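Local coordinates for protein NAD(FAD)-dependent dehydrogenase, NirB-family (N-terminal domain) (Clostridium acetobutylicum, PDB 3KLJ) that passes electrons from NADH through its bound FAD to rubredoxin, as part of a dioxygen-scavenging electron transfer chain, at residues E240-M253 against S256-F269. Sequence-based numbering, arbitrary orientation. Where two conformers were deposited one is given.
Sequences EIASKRGILVNDHM and SIKDIYACGDVAEF. With FAD (flavin-adenine dinucleotide), chain B.
Val249 O and Asn250 C lie at the edge of the Phe269 ring, near its plane, with Val249 O 3.5 Å from Phe269 CD1. Asp251 CA, 3.5 Å from Phe269 CE1, and Met253 CE approach obliquely. Phe269 CG is anti to its backbone N (chi1 176°), which swings the ring out to the turn. The Tyr261 ring has His252 O at its edge, in plane. One face of the His252 ring carries Asp251 OD2, 3.5 Å above its centre. Ser297 also bonds that OD2, and Ala296 O bonds His252 ND1. Met253 O accepts a bond from Ala262 N at 3.0 Å.

Strands 247-249 and 267-269 form a two-stranded parallel sheet. Strand 260-262 is an outer strand of the parallel sheet in the FAD-binding domain of this GR-fold protein. After it the chain turns at Gly264 and Asp265. Asp265 N bonds FAD O2P, and its OD2 accepts from FAD O3'.

Glu268, extended beyond CG, lies alongside Leu248 and points the same way. Its OE2 takes a nearly straight bond from Gly246 N (2.8 Å, 175°) and a weak one from Arg245 N. The two amides probably favour the charged carboxylate. On the sheet face carrying Ile247, Val249 and Ala267, Ile247 CG2 and Val249 CG1 pack on Ala262 CB. A water donates to Ala242 O and Leu248 O and accepts from Ser256 N. The Ile241 and Ile257 side chains cross at about a right angle.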
ATOM      1  N   GLU A 240     -23.830  10.592   3.073  1.00 19.90           N
ATOM      2  CA  GLU A 240     -23.305  11.124   4.317  1.00 20.13           C
ATOM      3  C   GLU A 240     -22.254  10.213   4.954  1.00 19.48           C
ATOM      4  O   GLU A 240     -21.977  10.330   6.144  1.00 19.47           O
ATOM      5  CB  GLU A 240     -24.445  11.431   5.296  1.00 20.36           C
ATOM      6  CG  GLU A 240     -25.363  12.557   4.839  1.00 23.50           C
ATOM      7  CD  GLU A 240     -24.611  13.843   4.546  1.00 27.02           C
ATOM      8  OE1 GLU A 240     -24.675  14.328   3.395  1.00 28.43           O
ATOM      9  OE2 GLU A 240     -23.942  14.363   5.463  1.00 29.00           O
ATOM     10  N   ILE A 241     -21.668   9.313   4.164  1.00 18.95           N
ATOM     11  CA  ILE A 241     -20.607   8.439   4.665  1.00 18.28           C
ATOM     12  C   ILE A 241     -19.382   9.303   4.992  1.00 18.32           C
ATOM     13  O   ILE A 241     -18.849  10.002   4.125  1.00 18.25           O
ATOM     14  CB  ILE A 241     -20.227   7.334   3.646  1.00 18.33           C
ATOM     15  CG1 ILE A 241     -21.392   6.344   3.464  1.00 16.97           C
ATOM     16  CG2 ILE A 241     -18.942   6.603   4.085  1.00 18.29           C
ATOM     17  CD1 ILE A 241     -21.338   5.554   2.170  1.00 17.62           C
ATOM     18  N   ALA A 242     -18.956   9.263   6.250  1.00 17.71           N
ATOM     19  CA  ALA A 242     -17.888  10.148   6.708  1.00 16.96           C
ATOM     20  C   ALA A 242     -16.557   9.714   6.132  1.00 16.62           C
ATOM     21  O   ALA A 242     -16.271   8.517   6.041  1.00 15.82           O
ATOM     22  CB  ALA A 242     -17.828  10.188   8.226  1.00 16.93           C
ATOM     23  N   SER A 243     -15.761  10.693   5.717  1.00 16.41           N
ATOM     24  CA  SER A 243     -14.432  10.420   5.196  1.00 17.05           C
ATOM     25  C   SER A 243     -13.493  11.574   5.487  1.00 17.46           C
ATOM     26  O   SER A 243     -13.919  12.724   5.621  1.00 17.96           O
ATOM     27  CB  SER A 243     -14.478  10.141   3.679  1.00 16.64           C
ATOM     28  OG  SER A 243     -14.894  11.290   2.954  1.00 16.87           O
ATOM     29  N   LYS A 244     -12.208  11.263   5.586  1.00 18.29           N
ATOM     30  CA  LYS A 244     -11.177  12.295   5.567  1.00 18.82           C
ATOM     31  C   LYS A 244     -10.227  11.970   4.419  1.00 18.22           C
ATOM     32  O   LYS A 244     -10.480  12.374   3.289  1.00 18.26           O
ATOM     33  CB  LYS A 244     -10.456  12.398   6.921  1.00 19.14           C
ATOM     34  CG  LYS A 244     -11.374  12.711   8.106  1.00 21.56           C
ATOM     35  CD  LYS A 244     -11.865  14.153   8.107  1.00 25.17           C
ATOM     36  CE  LYS A 244     -12.930  14.366   9.176  1.00 24.93           C
ATOM     37  NZ  LYS A 244     -13.416  15.790   9.242  1.00 24.58           N
ATOM     38  N   ARG A 245      -9.140  11.253   4.707  1.00 17.66           N
ATOM     39  CA  ARG A 245      -8.339  10.641   3.659  1.00 17.34           C
ATOM     40  C   ARG A 245      -9.086   9.398   3.163  1.00 17.47           C
ATOM     41  O   ARG A 245      -9.290   9.228   1.963  1.00 16.60           O
ATOM     42  CB  ARG A 245      -6.940  10.257   4.170  1.00 17.65           C
ATOM     43  CG  ARG A 245      -6.163   9.319   3.217  1.00 17.89           C
ATOM     44  CD  ARG A 245      -4.691   9.181   3.628  1.00 17.63           C
ATOM     45  NE  ARG A 245      -4.008   8.196   2.793  1.00 17.58           N
ATOM     46  CZ  ARG A 245      -3.262   8.493   1.729  1.00 16.34           C
ATOM     47  NH1 ARG A 245      -3.086   9.759   1.348  1.00 15.08           N
ATOM     48  NH2 ARG A 245      -2.694   7.516   1.040  1.00 14.78           N
ATOM     49  N   GLY A 246      -9.485   8.539   4.102  1.00 17.13           N
ATOM     50  CA  GLY A 246     -10.232   7.338   3.776  1.00 17.81           C
ATOM     51  C   GLY A 246     -11.624   7.389   4.362  1.00 17.97           C
ATOM     52  O   GLY A 246     -11.994   8.389   4.991  1.00 18.72           O
ATOM     53  N   ILE A 247     -12.398   6.320   4.155  1.00 18.05           N
ATOM     54  CA  ILE A 247     -13.723   6.192   4.767  1.00 17.87           C
ATOM     55  C   ILE A 247     -13.517   5.897   6.255  1.00 17.70           C
ATOM     56  O   ILE A 247     -12.802   4.964   6.615  1.00 16.40           O
ATOM     57  CB  ILE A 247     -14.593   5.075   4.097  1.00 18.16           C
ATOM     58  CG1 ILE A 247     -14.875   5.412   2.626  1.00 18.22           C
ATOM     59  CG2 ILE A 247     -15.915   4.864   4.860  1.00 17.04           C
ATOM     60  CD1 ILE A 247     -15.499   4.277   1.827  1.00 18.95           C
ATOM     61  N   LEU A 248     -14.146   6.704   7.107  1.00 17.75           N
ATOM     62  CA  LEU A 248     -13.965   6.592   8.552  1.00 17.98           C
ATOM     63  C   LEU A 248     -14.692   5.359   9.085  1.00 18.43           C
ATOM     64  O   LEU A 248     -15.881   5.168   8.794  1.00 18.75           O
ATOM     65  CB  LEU A 248     -14.458   7.875   9.244  1.00 18.48           C
ATOM     66  CG  LEU A 248     -13.508   9.073   9.489  1.00 19.46           C
ATOM     67  CD1 LEU A 248     -12.296   9.204   8.521  1.00 17.86           C
ATOM     68  CD2 LEU A 248     -14.263  10.393   9.587  1.00 18.68           C
ATOM     69  N   VAL A 249     -13.984   4.517   9.849  1.00 18.04           N
ATOM     70  CA  VAL A 249     -14.599   3.309  10.444  1.00 17.62           C
ATOM     71  C   VAL A 249     -14.270   3.163  11.918  1.00 17.92           C
ATOM     72  O   VAL A 249     -13.231   3.649  12.369  1.00 17.86           O
ATOM     73  CB  VAL A 249     -14.178   2.002   9.720  1.00 17.79           C
ATOM     74  CG1 VAL A 249     -14.729   1.979   8.306  1.00 17.76           C
ATOM     75  CG2 VAL A 249     -12.655   1.837   9.744  1.00 15.44           C
ATOM     76  N   ASN A 250     -15.168   2.524  12.673  1.00 17.96           N
ATOM     77  CA  ASN A 250     -14.859   2.131  14.054  1.00 17.47           C
ATOM     78  C   ASN A 250     -14.158   0.759  14.079  1.00 17.57           C
ATOM     79  O   ASN A 250     -13.751   0.248  13.027  1.00 17.54           O
ATOM     80  CB  ASN A 250     -16.073   2.257  15.010  1.00 17.49           C
ATOM     81  CG  ASN A 250     -17.186   1.206  14.765  1.00 17.27           C
ATOM     82  OD1 ASN A 250     -18.244   1.258  15.401  1.00 18.61           O
ATOM     83  ND2 ASN A 250     -16.963   0.294  13.848  1.00 13.52           N
ATOM     84  N   ASP A 251     -13.985   0.186  15.269  1.00 17.50           N
ATOM     85  CA  ASP A 251     -13.253  -1.079  15.424  1.00 17.24           C
ATOM     86  C   ASP A 251     -14.037  -2.269  14.849  1.00 17.31           C
ATOM     87  O   ASP A 251     -13.450  -3.321  14.549  1.00 17.10           O
ATOM     88  CB  ASP A 251     -12.929  -1.320  16.900  1.00 17.13           C
ATOM     89  CG  ASP A 251     -14.152  -1.176  17.785  1.00 17.31           C
ATOM     90  OD1 ASP A 251     -14.694  -0.061  17.864  1.00 17.54           O
ATOM     91  OD2 ASP A 251     -14.575  -2.176  18.388  1.00 17.17           O
ATOM     92  N   HIS A 252     -15.350  -2.092  14.681  1.00 16.50           N
ATOM     93  CA  HIS A 252     -16.193  -3.090  14.004  1.00 16.55           C
ATOM     94  C   HIS A 252     -16.180  -2.970  12.478  1.00 16.54           C
ATOM     95  O   HIS A 252     -16.905  -3.680  11.790  1.00 16.56           O
ATOM     96  CB  HIS A 252     -17.633  -2.974  14.512  1.00 15.73           C
ATOM     97  CG  HIS A 252     -17.749  -3.101  15.993  1.00 15.25           C
ATOM     98  ND1 HIS A 252     -17.404  -4.252  16.669  1.00 15.11           N
ATOM     99  CD2 HIS A 252     -18.170  -2.222  16.932  1.00 12.51           C
ATOM    100  CE1 HIS A 252     -17.608  -4.075  17.964  1.00 13.89           C
ATOM    101  NE2 HIS A 252     -18.071  -2.852  18.147  1.00 13.36           N
ATOM    102  N   MET A 253     -15.365  -2.049  11.964  1.00 17.23           N
ATOM    103  CA  MET A 253     -15.334  -1.671  10.543  1.00 17.28           C
ATOM    104  C   MET A 253     -16.634  -1.022  10.025  1.00 17.61           C
ATOM    105  O   MET A 253     -16.882  -0.985   8.825  1.00 17.49           O
ATOM    106  CB  MET A 253     -14.877  -2.842   9.651  1.00 17.71           C
ATOM    107  CG  MET A 253     -13.409  -3.225   9.823  1.00 17.32           C
ATOM    108  SD  MET A 253     -12.309  -1.838   9.473  1.00 17.94           S
ATOM    109  CE  MET A 253     -11.561  -1.497  11.084  1.00 17.06           C
ATOM    110  N   SER A 256     -19.987   5.664   9.149  1.00 16.81           N
ATOM    111  CA  SER A 256     -20.946   6.634   9.696  0.50 17.43           C
ATOM    112  C   SER A 256     -22.392   6.218   9.522  1.00 17.30           C
ATOM    113  O   SER A 256     -23.276   6.710  10.210  1.00 17.55           O
ATOM    114  CB  SER A 256     -20.791   7.955   8.952  0.50 17.06           C
ATOM    115  OG  SER A 256     -20.064   8.865   9.721  0.50 18.82           O
ATOM    116  N   ILE A 257     -22.634   5.352   8.540  1.00 17.96           N
ATOM    117  CA  ILE A 257     -24.005   5.013   8.132  1.00 18.01           C
ATOM    118  C   ILE A 257     -24.324   3.570   8.463  1.00 18.07           C
ATOM    119  O   ILE A 257     -23.552   2.667   8.144  1.00 17.77           O
ATOM    120  CB  ILE A 257     -24.206   5.249   6.603  1.00 17.97           C
ATOM    121  CG1 ILE A 257     -23.943   6.718   6.234  1.00 17.67           C
ATOM    122  CG2 ILE A 257     -25.587   4.775   6.130  1.00 17.60           C
ATOM    123  CD1 ILE A 257     -24.854   7.752   6.931  1.00 18.86           C
ATOM    124  N   LYS A 258     -25.476   3.361   9.084  1.00 18.63           N
ATOM    125  CA  LYS A 258     -25.917   2.027   9.480  1.00 19.55           C
ATOM    126  C   LYS A 258     -25.849   1.043   8.311  1.00 18.81           C
ATOM    127  O   LYS A 258     -26.209   1.384   7.177  1.00 18.53           O
ATOM    128  CB  LYS A 258     -27.339   2.076  10.055  1.00 20.28           C
ATOM    129  CG  LYS A 258     -27.716   0.853  10.910  1.00 24.69           C
ATOM    130  CD  LYS A 258     -26.865   0.794  12.192  1.00 30.64           C
ATOM    131  CE  LYS A 258     -26.885  -0.588  12.850  1.00 33.48           C
ATOM    132  NZ  LYS A 258     -25.587  -0.834  13.568  1.00 35.22           N
ATOM    133  N   ASP A 259     -25.347  -0.158   8.600  1.00 18.46           N
ATOM    134  CA  ASP A 259     -25.373  -1.294   7.668  1.00 18.21           C
ATOM    135  C   ASP A 259     -24.414  -1.143   6.493  1.00 18.01           C
ATOM    136  O   ASP A 259     -24.376  -1.999   5.585  1.00 17.50           O
ATOM    137  CB  ASP A 259     -26.800  -1.583   7.190  1.00 18.02           C
ATOM    138  CG  ASP A 259     -27.673  -2.176   8.279  1.00 18.24           C
ATOM    139  OD1 ASP A 259     -28.901  -2.007   8.192  1.00 19.28           O
ATOM    140  OD2 ASP A 259     -27.145  -2.824   9.210  1.00 18.54           O
ATOM    141  N   ILE A 260     -23.615  -0.077   6.538  1.00 17.94           N
ATOM    142  CA  ILE A 260     -22.489   0.084   5.621  1.00 17.66           C
ATOM    143  C   ILE A 260     -21.143  -0.011   6.347  1.00 17.97           C
ATOM    144  O   ILE A 260     -20.892   0.712   7.323  1.00 18.42           O
ATOM    145  CB  ILE A 260     -22.554   1.413   4.852  1.00 17.75           C
ATOM    146  CG1 ILE A 260     -23.885   1.540   4.096  1.00 17.19           C
ATOM    147  CG2 ILE A 260     -21.321   1.530   3.910  1.00 16.51           C
ATOM    148  CD1 ILE A 260     -23.987   2.788   3.228  1.00 17.03           C
ATOM    149  N   TYR A 261     -20.279  -0.889   5.845  1.00 17.86           N
ATOM    150  CA  TYR A 261     -18.948  -1.125   6.405  1.00 18.14           C
ATOM    151  C   TYR A 261     -17.899  -0.737   5.381  1.00 18.34           C
ATOM    152  O   TYR A 261     -18.206  -0.607   4.198  1.00 18.30           O
ATOM    153  CB  TYR A 261     -18.748  -2.608   6.748  1.00 17.84           C
ATOM    154  CG  TYR A 261     -19.782  -3.174   7.698  1.00 18.45           C
ATOM    155  CD1 TYR A 261     -21.075  -3.469   7.255  1.00 17.54           C
ATOM    156  CD2 TYR A 261     -19.473  -3.416   9.036  1.00 16.58           C
ATOM    157  CE1 TYR A 261     -22.031  -3.998   8.122  1.00 18.83           C
ATOM    158  CE2 TYR A 261     -20.424  -3.940   9.905  1.00 17.79           C
ATOM    159  CZ  TYR A 261     -21.697  -4.227   9.439  1.00 18.44           C
ATOM    160  OH  TYR A 261     -22.645  -4.741  10.284  1.00 20.84           O
ATOM    161  N   ALA A 262     -16.664  -0.557   5.844  1.00 18.39           N
ATOM    162  CA  ALA A 262     -15.514  -0.399   4.960  1.00 18.77           C
ATOM    163  C   ALA A 262     -14.268  -1.039   5.578  1.00 18.92           C
ATOM    164  O   ALA A 262     -14.198  -1.243   6.788  1.00 19.03           O
ATOM    165  CB  ALA A 262     -15.273   1.073   4.653  1.00 18.79           C
ATOM    166  N   CYS A 263     -13.284  -1.344   4.740  1.00 19.16           N
ATOM    167  CA  CYS A 263     -12.116  -2.125   5.163  1.00 19.09           C
ATOM    168  C   CYS A 263     -10.991  -2.050   4.153  1.00 18.47           C
ATOM    169  O   CYS A 263     -11.232  -1.950   2.951  1.00 18.64           O
ATOM    170  CB  CYS A 263     -12.498  -3.598   5.376  1.00 18.67           C
ATOM    171  SG  CYS A 263     -13.417  -4.334   4.008  1.00 19.15           S
ATOM    172  N   GLY A 264      -9.762  -2.110   4.652  1.00 18.10           N
ATOM    173  CA  GLY A 264      -8.579  -2.160   3.797  1.00 18.33           C
ATOM    174  C   GLY A 264      -8.121  -0.762   3.422  1.00 18.11           C
ATOM    175  O   GLY A 264      -8.289   0.190   4.194  1.00 18.12           O
ATOM    176  N   ASP A 265      -7.568  -0.646   2.221  1.00 17.73           N
ATOM    177  CA  ASP A 265      -6.948   0.591   1.728  1.00 17.76           C
ATOM    178  C   ASP A 265      -7.870   1.811   1.697  1.00 17.62           C
ATOM    179  O   ASP A 265      -7.389   2.942   1.798  1.00 17.60           O
ATOM    180  CB  ASP A 265      -6.367   0.368   0.319  1.00 17.36           C
ATOM    181  CG  ASP A 265      -4.910  -0.033   0.331  1.00 17.43           C
ATOM    182  OD1 ASP A 265      -4.189   0.331  -0.629  1.00 17.20           O
ATOM    183  OD2 ASP A 265      -4.475  -0.716   1.280  1.00 18.93           O
ATOM    184  N   VAL A 266      -9.176   1.580   1.538  1.00 17.79           N
ATOM    185  CA  VAL A 266     -10.145   2.670   1.443  1.00 17.98           C
ATOM    186  C   VAL A 266     -10.534   3.250   2.824  1.00 18.88           C
ATOM    187  O   VAL A 266     -11.120   4.330   2.896  1.00 19.43           O
ATOM    188  CB  VAL A 266     -11.439   2.229   0.696  1.00 17.84           C
ATOM    189  CG1 VAL A 266     -12.312   1.318   1.586  1.00 17.65           C
ATOM    190  CG2 VAL A 266     -12.253   3.459   0.229  1.00 17.18           C
ATOM    191  N   ALA A 267     -10.199   2.530   3.891  1.00 18.62           N
ATOM    192  CA  ALA A 267     -10.728   2.802   5.219  1.00 19.00           C
ATOM    193  C   ALA A 267      -9.714   3.458   6.149  1.00 18.99           C
ATOM    194  O   ALA A 267      -8.529   3.128   6.132  1.00 19.27           O
ATOM    195  CB  ALA A 267     -11.256   1.510   5.843  1.00 18.69           C
ATOM    196  N   GLU A 268     -10.207   4.384   6.967  1.00 18.59           N
ATOM    197  CA  GLU A 268      -9.381   5.136   7.889  1.00 18.46           C
ATOM    198  C   GLU A 268      -9.870   4.880   9.322  1.00 18.03           C
ATOM    199  O   GLU A 268     -11.026   5.180   9.661  1.00 17.66           O
ATOM    200  CB  GLU A 268      -9.445   6.624   7.523  1.00 18.51           C
ATOM    201  CG  GLU A 268      -8.721   7.572   8.477  1.00 19.15           C
ATOM    202  CD  GLU A 268      -8.658   9.012   7.945  1.00 20.13           C
ATOM    203  OE1 GLU A 268      -8.395   9.939   8.752  1.00 21.72           O
ATOM    204  OE2 GLU A 268      -8.854   9.217   6.722  1.00 17.51           O
ATOM    205  N   PHE A 269      -8.975   4.343  10.146  1.00 17.35           N
ATOM    206  CA  PHE A 269      -9.306   3.840  11.488  1.00 17.05           C
ATOM    207  C   PHE A 269      -8.448   4.581  12.499  1.00 16.67           C
ATOM    208  O   PHE A 269      -7.214   4.449  12.497  1.00 15.97           O
ATOM    209  CB  PHE A 269      -9.005   2.335  11.567  1.00 16.42           C
ATOM    210  CG  PHE A 269      -9.224   1.734  12.935  1.00 17.48           C
ATOM    211  CD1 PHE A 269     -10.493   1.729  13.525  1.00 17.26           C
ATOM    212  CD2 PHE A 269      -8.160   1.156  13.633  1.00 17.07           C
ATOM    213  CE1 PHE A 269     -10.692   1.166  14.788  1.00 18.33           C
ATOM    214  CE2 PHE A 269      -8.348   0.581  14.880  1.00 15.31           C
ATOM    215  CZ  PHE A 269      -9.623   0.579  15.460  1.00 18.17           C
TER
HETATM  216  PA  FAD B 401      -7.274  -3.214  -3.616  1.00 18.30           P
HETATM  217  O1A FAD B 401      -6.946  -1.942  -4.352  1.00 18.60           O
HETATM  218  O2A FAD B 401      -6.159  -4.230  -3.678  1.00 19.35           O
HETATM  219  O5B FAD B 401      -8.619  -3.840  -4.203  1.00 21.06           O
HETATM  220  C5B FAD B 401      -9.771  -3.039  -4.395  1.00 20.91           C
HETATM  221  C4B FAD B 401     -10.520  -3.520  -5.638  1.00 21.12           C
HETATM  222  O4B FAD B 401     -11.745  -2.799  -5.768  1.00 19.85           O
HETATM  223  C3B FAD B 401      -9.717  -3.249  -6.907  1.00 21.12           C
HETATM  224  O3B FAD B 401      -9.643  -4.440  -7.673  1.00 23.72           O
HETATM  225  C2B FAD B 401     -10.488  -2.168  -7.641  1.00 21.25           C
HETATM  226  O2B FAD B 401     -10.458  -2.337  -9.041  1.00 23.46           O
HETATM  227  C1B FAD B 401     -11.900  -2.355  -7.105  1.00 20.89           C
HETATM  228  N9A FAD B 401     -12.724  -1.135  -7.168  1.00 21.12           N
HETATM  229  C8A FAD B 401     -12.316   0.161  -6.999  1.00 21.82           C
HETATM  230  N7A FAD B 401     -13.391   0.973  -7.135  1.00 21.27           N
HETATM  231  C5A FAD B 401     -14.481   0.218  -7.381  1.00 21.30           C
HETATM  232  C6A FAD B 401     -15.819   0.543  -7.605  1.00 21.45           C
HETATM  233  N6A FAD B 401     -16.167   1.803  -7.869  1.00 20.16           N
HETATM  234  N1A FAD B 401     -16.723  -0.478  -7.844  1.00 20.91           N
HETATM  235  C2A FAD B 401     -16.311  -1.798  -7.861  1.00 20.44           C
HETATM  236  N3A FAD B 401     -14.981  -2.109  -7.649  1.00 21.51           N
HETATM  237  C4A FAD B 401     -14.078  -1.114  -7.407  1.00 21.55           C
HETATM  238  N1  FAD B 401       1.305  -3.738   0.776  1.00 20.18           N
HETATM  239  C2  FAD B 401       2.120  -4.261   1.757  1.00 21.45           C
HETATM  240  O2  FAD B 401       1.692  -4.381   2.892  1.00 21.38           O
HETATM  241  N3  FAD B 401       3.403  -4.678   1.466  1.00 20.29           N
HETATM  242  C4  FAD B 401       3.888  -4.557   0.185  1.00 21.27           C
HETATM  243  O4  FAD B 401       5.045  -4.924  -0.039  1.00 20.99           O
HETATM  244  C4X FAD B 401       3.077  -4.013  -0.822  1.00 20.65           C
HETATM  245  N5  FAD B 401       3.538  -3.889  -2.124  1.00 19.24           N
HETATM  246  C5X FAD B 401       2.730  -3.357  -3.111  1.00 18.91           C
HETATM  247  C6  FAD B 401       3.206  -3.229  -4.423  1.00 18.36           C
HETATM  248  C7  FAD B 401       2.368  -2.698  -5.416  1.00 17.62           C
HETATM  249  C7M FAD B 401       2.872  -2.557  -6.822  1.00 17.50           C
HETATM  250  C8  FAD B 401       1.073  -2.288  -5.096  1.00 17.67           C
HETATM  251  C8M FAD B 401       0.154  -1.708  -6.142  1.00 16.29           C
HETATM  252  C9  FAD B 401       0.611  -2.413  -3.792  1.00 17.60           C
HETATM  253  C9A FAD B 401       1.433  -2.951  -2.796  1.00 19.92           C
HETATM  254  N10 FAD B 401       0.960  -3.080  -1.492  1.00 19.59           N
HETATM  255  C10 FAD B 401       1.777  -3.609  -0.512  1.00 20.39           C
HETATM  256  C1' FAD B 401      -0.419  -2.625  -1.145  1.00 19.11           C
HETATM  257  C2' FAD B 401      -1.419  -3.760  -1.105  1.00 19.92           C
HETATM  258  O2' FAD B 401      -1.545  -4.289  -2.409  1.00 21.00           O
HETATM  259  C3' FAD B 401      -2.737  -3.178  -0.635  1.00 19.07           C
HETATM  260  O3' FAD B 401      -2.615  -2.754   0.710  1.00 21.52           O
HETATM  261  C4' FAD B 401      -3.892  -4.161  -0.724  1.00 19.39           C
HETATM  262  O4' FAD B 401      -4.032  -4.648  -2.053  1.00 18.88           O
HETATM  263  C5' FAD B 401      -5.173  -3.431  -0.341  1.00 18.13           C
HETATM  264  O5' FAD B 401      -6.245  -4.297  -0.615  1.00 18.38           O
HETATM  265  P   FAD B 401      -7.707  -3.703  -0.808  1.00 17.46           P
HETATM  266  O1P FAD B 401      -8.673  -4.855  -1.032  1.00 18.90           O
HETATM  267  O2P FAD B 401      -8.082  -2.790   0.334  1.00 18.74           O
HETATM  268  O3P FAD B 401      -7.617  -2.755  -2.112  1.00 17.98           O
HETATM  269  O   HOH W   1     -17.773   6.641   7.662  1.00 16.95           O